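Local coordinates for group B streptococcal R4 surface protein (Streptococcus agalactiae, PDB 6S5Y) that is a cell-wall-anchored streptococcal surface protein implicated in infection, whose tandem Rib domains, two of them here, probably form an extended stalk, at residues 36-41 against 64-69; 94-99 against 107-112. All coordinates share one frame; numbering follows the deposited sequence.

Contact 1 and contact 2 belong to different copies of the Rib domain, the first joining two turns of the N-terminal copy, the second joining the residues that lead into an edge strand of the C-terminal copy, and the strand's first residue, with a 3-10 turn and the loop after it. Contact 1 is complete before contact 2 begins along the chain. Their centres lie 66 Å apart, on opposite sides of the chain's centre, and their nearest atoms are about 50 Å from one another. Each domain has its own four-stranded mixed sheet in the order 1-4-3-2. The separation reflects an elongated tandem array, in which each contact is internal to one domain.

Contact 1 of 2, residues 36-41 against 64-69; sequences DLPKGT and TYPDGS
Two beta turns meet here, a type II turn from Pro38 to Thr41 and a type I turn from Tyr65 to Gly68, and their backbones come closest where the CA atoms of Thr41 and Tyr65 are 4.5 Å apart. No hydrogen bond crosses between them; the nearest to one is a CA-H...O contact from Thr41 CA to Thr64 O. The Tyr65 ring and Pro66 carry most of the 64-69 side. Pro38 reaches the ring's edge, near its plane, with CD 3.7 Å from Tyr65 CD1. Leu37 comes to the same edge farther out, CD2 lying 3.8 Å from Tyr65 OH, and its side chain crosses the tyrosine at about a right angle. Thr41 runs alongside Tyr65, both pointing the same way. With chi1 at -65°, Thr41 OG1 stands beside its own backbone N and donates a 2.7 Å bond to Pro38 O, from above the carbonyl plane, which ties the type II turn across its open end. Thr41 OG1 also lies 3.5 Å from Tyr65 CD1, placed obliquely to the ring. In the immunoglobulin-like Rib domain, the type I turn links strands 55-64 and 70-80 as a beta hairpin, while the type II turn leads into the edge strand 42-45. Beyond the ring, Pro66 lays CG 3.3 Å from Lys39 O, and its CD faces both Pro38 CB and Thr41 OG1. Gly40 has phi at 102°, a backbone shape that favours glycine. Inside the hairpin turn, Asp67 OD1 accepts Ser69 N in an Asx turn and, through its syn lone pair, Ser69 OG at 2.7 Å. Two donors thus fix this carboxylate oxygen, and Asp67 OD2 accepts from Asp6 N. The Tyr65 hydroxyl is hydrogen-bonded to Asp71, and the Tyr65 side chain also touches Asp6 and Ala7 of helix 6-9.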
loop_
_atom_site.group_PDB
_atom_site.type_symbol
_atom_site.label_atom_id
_atom_site.label_comp_id
_atom_site.label_asym_id
_atom_site.label_seq_id
_atom_site.Cartn_x
_atom_site.Cartn_y
_atom_site.Cartn_z
ATOM N N ASP A 36 21.108 -19.775 19.296
ATOM C CA ASP A 36 21.241 -19.775 20.760
ATOM C C ASP A 36 20.381 -20.878 21.366
ATOM O O ASP A 36 20.745 -21.453 22.401
ATOM C CB ASP A 36 20.825 -18.419 21.352
ATOM C CG ASP A 36 21.863 -17.331 21.248
ATOM O OD1 ASP A 36 23.058 -17.662 21.084
ATOM O OD2 ASP A 36 21.485 -16.145 21.351
ATOM N N LEU A 37 19.241 -21.164 20.709
ATOM C CA LEU A 37 18.295 -22.200 21.088
ATOM C C LEU A 37 18.910 -23.591 20.789
ATOM O O LEU A 37 19.862 -23.670 20.012
ATOM C CB LEU A 37 16.954 -22.004 20.334
ATOM C CG LEU A 37 16.230 -20.641 20.437
ATOM C CD1 LEU A 37 14.943 -20.677 19.669
ATOM C CD2 LEU A 37 15.934 -20.243 21.882
ATOM N N PRO A 38 18.423 -24.687 21.404
ATOM C CA PRO A 38 19.031 -26.007 21.144
ATOM C C PRO A 38 18.890 -26.495 19.713
ATOM O O PRO A 38 17.955 -26.098 19.035
ATOM C CB PRO A 38 18.272 -26.939 22.096
ATOM C CG PRO A 38 17.677 -26.044 23.114
ATOM C CD PRO A 38 17.343 -24.786 22.399
ATOM N N LYS A 39 19.812 -27.362 19.259
ATOM C CA LYS A 39 19.741 -27.959 17.927
ATOM C C LYS A 39 18.535 -28.898 17.915
ATOM O O LYS A 39 18.290 -29.576 18.899
ATOM C CB LYS A 39 21.056 -28.676 17.541
ATOM C CG LYS A 39 22.191 -27.699 17.185
ATOM C CD LYS A 39 23.136 -28.155 16.067
ATOM C CE LYS A 39 24.174 -27.076 15.801
ATOM N NZ LYS A 39 24.647 -27.024 14.376
ATOM N N GLY A 40 17.734 -28.836 16.862
ATOM C CA GLY A 40 16.523 -29.639 16.751
ATOM C C GLY A 40 15.254 -28.867 17.051
ATOM O O GLY A 40 14.156 -29.364 16.788
ATOM N N THR A 41 15.402 -27.644 17.610
ATOM C CA THR A 41 14.312 -26.718 17.944
ATOM C C THR A 41 13.605 -26.312 16.658
ATOM O O THR A 41 14.259 -25.897 15.692
ATOM C CB THR A 41 14.870 -25.495 18.705
ATOM O OG1 THR A 41 15.404 -25.926 19.961
ATOM C CG2 THR A 41 13.831 -24.417 18.948
ATOM N N THR A 64 9.056 -25.086 19.482
ATOM C CA THR A 64 9.027 -26.421 20.066
ATOM C C THR A 64 10.450 -26.918 20.218
ATOM O O THR A 64 11.175 -27.059 19.225
ATOM C CB THR A 64 8.148 -27.383 19.259
ATOM O OG1 THR A 64 6.838 -26.836 19.111
ATOM C CG2 THR A 64 8.039 -28.755 19.926
ATOM N N TYR A 65 10.842 -27.179 21.479
ATOM C CA TYR A 65 12.171 -27.647 21.832
ATOM C C TYR A 65 12.286 -29.178 21.715
ATOM O O TYR A 65 11.254 -29.866 21.767
ATOM C CB TYR A 65 12.535 -27.162 23.234
ATOM C CG TYR A 65 12.608 -25.655 23.345
ATOM C CD1 TYR A 65 13.702 -24.952 22.848
ATOM C CD2 TYR A 65 11.581 -24.930 23.945
ATOM C CE1 TYR A 65 13.773 -23.563 22.945
ATOM C CE2 TYR A 65 11.632 -23.539 24.032
ATOM C CZ TYR A 65 12.740 -22.864 23.551
ATOM O OH TYR A 65 12.805 -21.505 23.680
ATOM N N PRO A 66 13.520 -29.740 21.559
ATOM C CA PRO A 66 13.646 -31.201 21.403
ATOM C C PRO A 66 12.974 -32.059 22.491
ATOM O O PRO A 66 12.546 -33.170 22.180
ATOM C CB PRO A 66 15.167 -31.432 21.352
ATOM C CG PRO A 66 15.748 -30.136 20.957
ATOM C CD PRO A 66 14.845 -29.081 21.499
ATOM N N ASP A 67 12.830 -31.542 23.728
ATOM C CA ASP A 67 12.189 -32.293 24.804
ATOM C C ASP A 67 10.646 -32.188 24.820
ATOM O O ASP A 67 10.001 -32.782 25.685
ATOM C CB ASP A 67 12.789 -31.911 26.180
ATOM C CG ASP A 67 12.540 -30.484 26.644
ATOM O OD1 ASP A 67 11.913 -29.709 25.887
ATOM O OD2 ASP A 67 12.981 -30.142 27.760
ATOM N N GLY A 68 10.079 -31.442 23.888
ATOM C CA GLY A 68 8.634 -31.260 23.793
ATOM C C GLY A 68 8.116 -29.970 24.397
ATOM O O GLY A 68 6.986 -29.566 24.098
ATOM N N SER A 69 8.920 -29.319 25.280
ATOM C CA SER A 69 8.537 -28.040 25.902
ATOM C C SER A 69 8.434 -26.954 24.830
ATOM O O SER A 69 9.153 -27.018 23.825
ATOM C CB SER A 69 9.509 -27.649 27.013
ATOM O OG SER A 69 10.810 -27.360 26.533
#

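Contact 2 of 2, residues 94-99 against 107-112; sequences KDQQVN and EDSIGN
Asp108, in the 3-10 turn, sets its CB 3.6 Å from Gln96 OE1, with its carboxylate plane turned 85° from the glutamine amide. Next comes Ser109, which carries the polar part of the contact. Its hydroxyl donates to Lys94 O at 3.0 Å from Ser109 OG, nearly along the C=O axis, while its carbonyl O accepts an almost straight bond of 2.8 Å from Lys94 N. One serine thus engages both backbone polar groups of Lys94. Ser109 OG also receives a weak bond from Gln96 NE2; chi1 of 62° places Gln96 CG between its backbone N and carbonyl carbon, and the chain then extends toward the serine. The stronger partner of that amide nitrogen is Lys105 O. Ile110 points its CB away from 94-99, and its side chain touches Val122 and Val140. Gly111 offers its CA to the aliphatic part of Lys94, whose CD lies 3.9 Å away. The loop between strands 96-99 and 121-124 thus folds back and bonds to Lys94, just ahead of strand 96-99, the outer strand paired in parallel with 149-159 in the immunoglobulin-like Rib domain.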
loop_
_atom_site.group_PDB
_atom_site.type_symbol
_atom_site.label_atom_id
_atom_site.label_comp_id
_atom_site.label_asym_id
_atom_site.label_seq_id
_atom_site.Cartn_x
_atom_site.Cartn_y
_atom_site.Cartn_z
ATOM N N LYS A 94 -11.741 13.623 -19.072
ATOM C CA LYS A 94 -12.876 14.170 -19.775
ATOM C C LYS A 94 -12.526 15.543 -20.326
ATOM O O LYS A 94 -11.947 16.373 -19.623
ATOM C CB LYS A 94 -14.108 14.254 -18.866
ATOM C CG LYS A 94 -14.834 12.917 -18.704
ATOM C CD LYS A 94 -16.302 13.106 -18.261
ATOM C CE LYS A 94 -17.277 13.279 -19.410
ATOM N NZ LYS A 94 -18.635 13.662 -18.940
ATOM N N ASP A 95 -12.849 15.764 -21.604
ATOM C CA ASP A 95 -12.645 17.063 -22.225
ATOM C C ASP A 95 -13.833 17.895 -21.763
ATOM O O ASP A 95 -14.962 17.402 -21.784
ATOM C CB ASP A 95 -12.610 16.966 -23.764
ATOM C CG ASP A 95 -11.424 16.217 -24.361
ATOM O OD1 ASP A 95 -10.375 16.100 -23.675
ATOM O OD2 ASP A 95 -11.533 15.769 -25.516
ATOM N N GLN A 96 -13.579 19.079 -21.220
ATOM C CA GLN A 96 -14.662 19.918 -20.729
ATOM C C GLN A 96 -14.750 21.199 -21.531
ATOM O O GLN A 96 -13.738 21.643 -22.082
ATOM C CB GLN A 96 -14.545 20.170 -19.214
ATOM C CG GLN A 96 -13.286 20.908 -18.786
ATOM C CD GLN A 96 -13.348 21.391 -17.362
ATOM O OE1 GLN A 96 -14.309 22.040 -16.928
ATOM N NE2 GLN A 96 -12.299 21.102 -16.604
ATOM N N GLN A 97 -15.966 21.772 -21.628
ATOM C CA GLN A 97 -16.217 23.003 -22.347
ATOM C C GLN A 97 -16.575 24.120 -21.381
ATOM O O GLN A 97 -17.389 23.929 -20.475
ATOM C CB GLN A 97 -17.322 22.815 -23.390
ATOM C CG GLN A 97 -17.300 23.884 -24.469
ATOM C CD GLN A 97 -18.588 23.937 -25.254
ATOM O OE1 GLN A 97 -19.478 24.753 -24.991
ATOM N NE2 GLN A 97 -18.710 23.074 -26.247
ATOM N N VAL A 98 -15.944 25.279 -21.570
ATOM C CA VAL A 98 -16.153 26.496 -20.778
ATOM C C VAL A 98 -16.301 27.712 -21.706
ATOM O O VAL A 98 -15.941 27.644 -22.883
ATOM C CB VAL A 98 -15.050 26.724 -19.702
ATOM C CG1 VAL A 98 -15.059 25.625 -18.641
ATOM C CG2 VAL A 98 -13.660 26.895 -20.320
ATOM N N ASN A 99 -16.830 28.818 -21.175
ATOM C CA ASN A 99 -16.971 30.071 -21.914
ATOM C C ASN A 99 -15.694 30.881 -21.715
ATOM O O ASN A 99 -14.886 30.538 -20.851
ATOM C CB ASN A 99 -18.194 30.864 -21.413
ATOM C CG ASN A 99 -19.519 30.145 -21.554
ATOM O OD1 ASN A 99 -19.794 29.457 -22.552
ATOM N ND2 ASN A 99 -20.378 30.299 -20.557
ATOM N N GLU A 107 -11.337 18.796 -11.478
ATOM C CA GLU A 107 -12.342 17.817 -11.040
ATOM C C GLU A 107 -13.287 17.483 -12.192
ATOM O O GLU A 107 -13.554 16.306 -12.452
ATOM C CB GLU A 107 -13.147 18.369 -9.846
ATOM C CG GLU A 107 -12.431 18.278 -8.505
ATOM C CD GLU A 107 -11.323 19.283 -8.235
ATOM O OE1 GLU A 107 -11.307 20.373 -8.862
ATOM O OE2 GLU A 107 -10.467 18.971 -7.375
ATOM N N ASP A 108 -13.734 18.529 -12.908
ATOM C CA ASP A 108 -14.618 18.453 -14.069
ATOM C C ASP A 108 -13.893 17.952 -15.341
ATOM O O ASP A 108 -14.533 17.732 -16.372
ATOM C CB ASP A 108 -15.324 19.804 -14.290
ATOM C CG ASP A 108 -16.085 20.317 -13.071
ATOM O OD1 ASP A 108 -16.879 19.539 -12.488
ATOM O OD2 ASP A 108 -15.897 21.499 -12.710
ATOM N N SER A 109 -12.565 17.727 -15.248
ATOM C CA SER A 109 -11.773 17.185 -16.349
ATOM C C SER A 109 -11.394 15.696 -16.126
ATOM O O SER A 109 -10.672 15.133 -16.948
ATOM C CB SER A 109 -10.557 18.059 -16.638
ATOM O OG SER A 109 -10.567 18.459 -17.997
ATOM N N ILE A 110 -11.912 15.068 -15.025
ATOM C CA ILE A 110 -11.762 13.646 -14.638
ATOM C C ILE A 110 -13.168 13.107 -14.283
ATOM O O ILE A 110 -13.823 13.617 -13.371
ATOM C CB ILE A 110 -10.706 13.414 -13.501
ATOM C CG1 ILE A 110 -9.255 13.772 -13.950
ATOM C CG2 ILE A 110 -10.778 11.994 -12.901
ATOM C CD1 ILE A 110 -8.631 12.982 -15.154
ATOM N N GLY A 111 -13.598 12.084 -15.016
ATOM C CA GLY A 111 -14.932 11.509 -14.925
ATOM C C GLY A 111 -15.160 10.397 -13.935
ATOM O O GLY A 111 -16.303 10.206 -13.522
ATOM N N ASN A 112 -14.080 9.682 -13.521
ATOM C CA ASN A 112 -14.128 8.542 -12.602
ATOM C C ASN A 112 -13.452 8.802 -11.233
ATOM O O ASN A 112 -12.675 7.965 -10.745
ATOM C CB ASN A 112 -13.542 7.291 -13.290
ATOM C CG ASN A 112 -12.075 7.393 -13.659
ATOM O OD1 ASN A 112 -11.474 8.478 -13.668
ATOM N ND2 ASN A 112 -11.466 6.256 -13.974
#